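Local structure of oxidized polyvinyl alcohol hydrolase (Sphingopyxis, 3WLA) at residues A59-W62 with N63-P67; S123-K126 with Y127-D130. The protein hydrolyses beta-diketones such as 4,6-nonanedione and oxidized polyvinyl alcohol, the second step in the degradation of polyvinyl alcohol. All blocks are in the same frame, centred on the assembly; numbering follows the deposited sequence.

Contact 1: A59-W62 with N63-P67; sequences ATNW and NLNVP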
loop_
_atom_site.group_PDB
_atom_site.type_symbol
_atom_site.label_atom_id
_atom_site.label_comp_id
_atom_site.label_asym_id
_atom_site.label_seq_id
_atom_site.Cartn_x
_atom_site.Cartn_y
_atom_site.Cartn_z
ATOM N N ALA A 59 4.251 -14.962 1.434
ATOM C CA ALA A 59 5.666 -14.699 1.101
ATOM C C ALA A 59 5.712 -13.759 -0.100
ATOM O O ALA A 59 4.820 -13.855 -0.961
ATOM C CB ALA A 59 6.374 -16.037 0.674
ATOM N N THR A 60 6.773 -12.954 -0.199
ATOM C CA THR A 60 6.943 -12.055 -1.353
ATOM C C THR A 60 6.874 -12.826 -2.678
ATOM O O THR A 60 6.215 -12.372 -3.656
ATOM C CB THR A 60 8.254 -11.264 -1.241
ATOM O OG1 THR A 60 8.111 -10.313 -0.172
ATOM C CG2 THR A 60 8.628 -10.476 -2.585
ATOM N N ASN A 61 7.519 -13.983 -2.736
ATOM C CA ASN A 61 7.471 -14.749 -3.977
ATOM C C ASN A 61 6.056 -15.269 -4.317
ATOM O O ASN A 61 5.751 -15.440 -5.485
ATOM C CB ASN A 61 8.474 -15.893 -3.946
ATOM C CG ASN A 61 9.864 -15.431 -4.295
ATOM O OD1 ASN A 61 10.066 -14.333 -4.816
ATOM N ND2 ASN A 61 10.850 -16.292 -4.021
ATOM N N TRP A 62 5.223 -15.540 -3.315
ATOM C CA TRP A 62 3.863 -15.952 -3.606
ATOM C C TRP A 62 3.133 -14.811 -4.291
ATOM O O TRP A 62 2.477 -15.033 -5.285
ATOM C CB TRP A 62 3.069 -16.306 -2.361
ATOM C CG TRP A 62 3.670 -17.390 -1.528
ATOM C CD1 TRP A 62 4.817 -18.100 -1.786
ATOM C CD2 TRP A 62 3.185 -17.837 -0.269
ATOM N NE1 TRP A 62 5.071 -18.958 -0.746
ATOM C CE2 TRP A 62 4.084 -18.814 0.201
ATOM C CE3 TRP A 62 2.065 -17.508 0.518
ATOM C CZ2 TRP A 62 3.900 -19.462 1.425
ATOM C CZ3 TRP A 62 1.871 -18.169 1.753
ATOM C CH2 TRP A 62 2.788 -19.129 2.189
ATOM N N ASN A 63 3.221 -13.612 -3.727
ATOM C CA ASN A 63 2.557 -12.473 -4.299
ATOM C C ASN A 63 2.971 -12.273 -5.771
ATOM O O ASN A 63 2.160 -11.875 -6.586
ATOM C CB ASN A 63 2.892 -11.258 -3.441
ATOM C CG ASN A 63 2.350 -9.967 -3.995
ATOM O OD1 ASN A 63 2.947 -9.386 -4.904
ATOM N ND2 ASN A 63 1.226 -9.490 -3.428
ATOM N N LEU A 64 4.227 -12.534 -6.095
ATOM C CA LEU A 64 4.725 -12.385 -7.448
ATOM C C LEU A 64 4.381 -13.531 -8.372
ATOM O O LEU A 64 4.135 -13.308 -9.580
ATOM C CB LEU A 64 6.260 -12.294 -7.457
ATOM C CG LEU A 64 6.839 -11.007 -6.908
ATOM C CD1 LEU A 64 8.384 -11.071 -6.902
ATOM C CD2 LEU A 64 6.377 -9.883 -7.820
ATOM N N ASN A 65 4.353 -14.750 -7.829
ATOM C CA ASN A 65 4.205 -15.913 -8.711
ATOM C C ASN A 65 3.083 -16.872 -8.550
ATOM O O ASN A 65 2.943 -17.797 -9.369
ATOM C CB ASN A 65 5.488 -16.759 -8.628
ATOM C CG ASN A 65 6.716 -15.955 -8.893
ATOM O OD1 ASN A 65 7.725 -16.098 -8.196
ATOM N ND2 ASN A 65 6.661 -15.099 -9.877
ATOM N N VAL A 66 2.298 -16.722 -7.494
ATOM C CA VAL A 66 1.242 -17.643 -7.235
ATOM C C VAL A 66 -0.065 -16.920 -7.420
ATOM O O VAL A 66 -0.303 -15.904 -6.767
ATOM C CB VAL A 66 1.379 -18.148 -5.792
ATOM C CG1 VAL A 66 0.253 -19.061 -5.454
ATOM C CG2 VAL A 66 2.768 -18.839 -5.633
ATOM N N PRO A 67 -0.924 -17.434 -8.308
ATOM C CA PRO A 67 -2.212 -16.828 -8.577
ATOM C C PRO A 67 -3.026 -16.516 -7.384
ATOM O O PRO A 67 -3.588 -15.429 -7.318
ATOM C CB PRO A 67 -2.892 -17.831 -9.479
ATOM C CG PRO A 67 -1.750 -18.351 -10.275
ATOM C CD PRO A 67 -0.679 -18.557 -9.243
HETATM O O HOH W 1 10.451 -14.567 -7.533
#
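Val66 sets CG1 trans to its backbone N (chi1 177°), which leaves CG2 on the N side, against Trp62. Val66 CG2 lies 3.7 Å from Trp62 CA and 4.1 Å from Trp62 CB. Trp62 CG stands trans to its own carbonyl carbon, and the indole folds back toward the start of the helix. There one face of the Trp62 ring meets the backbone N of Ala59, 3.4 Å above the plane and offset toward the rim.

The backbone forms one short alpha-helix with Ala59 at the N-cap. Asn63 N donates to Ala59 O at 3.2 Å. Leu64 N to Thr60 O and Asn65 N to Asn61 O repeat the pattern. Val66 N closes the last turn on Trp62 O at 2.8 Å, and Val66 is the first residue to leave helical angles.

On another side of the helix a water donates to both Asn61 OD1 (2.8 Å) and Asn65 OD1 (3.2 Å). It joins two side chains one turn apart. Asn61 ND2 is held by Asn95. Asn63 touches Val54 and Trp287, its side chain about 10 Å from that of Ser162, a probable charge-relay residue.

Helix 60-65 is the crossover helix of the beta-alpha-beta unit between strands 47-53 and 81-85. Leu64 packs on Val82 and Ser84 of strand 81-85 and on Val36 of strand 31-38.

Contact 2: S123-K126 with Y127-D130; sequences SGDK and YKTD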
loop_
_atom_site.group_PDB
_atom_site.type_symbol
_atom_site.label_atom_id
_atom_site.label_comp_id
_atom_site.label_asym_id
_atom_site.label_seq_id
_atom_site.Cartn_x
_atom_site.Cartn_y
_atom_site.Cartn_z
ATOM N N SER A 123 5.571 5.174 22.850
ATOM C CA SER A 123 6.642 4.602 22.053
ATOM C C SER A 123 6.518 5.010 20.581
ATOM O O SER A 123 7.521 5.155 19.886
ATOM C CB SER A 123 6.694 3.062 22.223
ATOM O OG SER A 123 5.577 2.380 21.666
ATOM N N GLY A 124 5.306 5.280 20.120
ATOM C CA GLY A 124 5.138 5.641 18.723
ATOM C C GLY A 124 5.077 7.131 18.435
ATOM O O GLY A 124 4.857 7.540 17.288
ATOM N N ASP A 125 5.273 7.956 19.466
ATOM C CA ASP A 125 5.189 9.389 19.242
ATOM C C ASP A 125 6.181 9.908 18.199
ATOM O O ASP A 125 5.843 10.777 17.408
ATOM C CB ASP A 125 5.352 10.134 20.559
ATOM C CG ASP A 125 4.114 9.997 21.453
ATOM O OD1 ASP A 125 3.073 9.437 20.982
ATOM O OD2 ASP A 125 4.175 10.444 22.630
ATOM N N LYS A 126 7.393 9.376 18.160
ATOM C CA LYS A 126 8.327 9.877 17.146
ATOM C C LYS A 126 7.774 9.663 15.727
ATOM O O LYS A 126 8.140 10.393 14.782
ATOM C CB LYS A 126 9.669 9.176 17.261
ATOM C CG LYS A 126 9.600 7.704 16.983
ATOM C CD LYS A 126 10.975 7.100 17.043
ATOM C CE LYS A 126 11.413 6.928 18.481
ATOM N NZ LYS A 126 10.485 5.992 19.236
ATOM N N TYR A 127 6.863 8.704 15.576
ATOM C CA TYR A 127 6.365 8.390 14.250
ATOM C C TYR A 127 5.199 9.188 13.832
ATOM O O TYR A 127 4.648 8.950 12.760
ATOM C CB TYR A 127 6.116 6.895 14.101
ATOM C CG TYR A 127 7.411 6.146 14.264
ATOM C CD1 TYR A 127 8.549 6.535 13.543
ATOM C CD2 TYR A 127 7.512 5.058 15.098
ATOM C CE1 TYR A 127 9.743 5.858 13.649
ATOM C CE2 TYR A 127 8.744 4.345 15.214
ATOM C CZ TYR A 127 9.836 4.770 14.470
ATOM O OH TYR A 127 11.006 4.058 14.482
ATOM N N LYS A 128 4.841 10.167 14.679
ATOM C CA LYS A 128 3.799 11.115 14.334
ATOM C C LYS A 128 4.374 11.990 13.184
ATOM O O LYS A 128 3.608 12.526 12.373
ATOM C CB LYS A 128 3.477 12.023 15.536
ATOM C CG LYS A 128 2.381 11.500 16.433
ATOM C CD LYS A 128 2.331 12.250 17.746
ATOM C CE LYS A 128 1.084 11.840 18.532
ATOM N NZ LYS A 128 0.861 12.645 19.802
ATOM N N THR A 129 5.707 12.122 13.123
ATOM C CA THR A 129 6.358 12.966 12.096
ATOM C C THR A 129 7.426 12.274 11.228
ATOM O O THR A 129 7.661 12.686 10.085
ATOM C CB THR A 129 7.013 14.234 12.737
ATOM O OG1 THR A 129 7.968 13.841 13.746
ATOM C CG2 THR A 129 5.938 15.122 13.374
ATOM N N ASP A 130 8.058 11.237 11.778
ATOM C CA ASP A 130 9.098 10.437 11.112
ATOM C C ASP A 130 8.350 9.372 10.300
ATOM O O ASP A 130 7.543 8.620 10.860
ATOM C CB ASP A 130 9.969 9.749 12.175
ATOM C CG ASP A 130 11.176 9.011 11.580
ATOM O OD1 ASP A 130 11.100 8.561 10.418
ATOM O OD2 ASP A 130 12.198 8.846 12.279
HETATM O O HOH W 2 6.960 13.264 16.486
HETATM O O HOH W 3 9.823 12.325 14.899
#
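Lys126 lays its aliphatic chain over one face of the Tyr127 ring. Lys126 CG sits 3.6 Å from the Tyr127 ring centroid and only 2° off the normal, a clear CH-pi contact. Lys126 CD continues toward the phenol end and meets Tyr127 CZ at 3.7 Å. The Lys126 chain is bent at chi3 (77°) and chi4 (61°), which turns the amine back to a weak hydrogen bond with Ser123 O.

Residues 123-125 lie in a 3-10 segment. Tyr127 N donates to Gly124 O and Lys128 N to Asp125 O, both three residues back, as is characteristic of such a turn. Asp130 N reaches Lys126 O at 3.1 Å. One water links that oxygen to Thr129 OG1, and another joins the same hydroxyl to Asp125 O.

Asp125 and Lys128 run side by side. Asp125 OD1 and Lys128 NZ stay 4.1 Å apart, too far for a salt bridge, though their charges probably still attract.

Tyr127 also stacks with Trp109. With an alanine here the ring is gone, and the Lys126 chain would probably lose its flat support and turn more freely, while Trp109 would be left without its stacking partner.

The segment lies in the long loop between strand 81-85 and helix 133-145. Asp130 OD1 forms a salt bridge with Arg136 of that helix and a hydrogen bond with Gly132 N just ahead of it. Arg170 of helix 163-174 binds the carbonyl oxygens of Tyr127 and Asp130.

From the N terminus, the chain runs through strands 21-28, 31-38 and 47-53 before contact 1. That contact closes the turns of helix 60-65, and after a further loop the chain enters strand 81-85. A long loop follows, and contact 2 closes a tight coil near its end, just before helix 133-145. The two are in series and neither nest nor cross. Their centres are 32 Å apart, on opposite sides of the chain's centre, and their nearest atoms about 21 Å apart. Contact 1 ties a crossover helix to the central sheet of the alpha/beta-hydrolase fold. Contact 2 fastens a surface loop to helices 133-145 and 163-174.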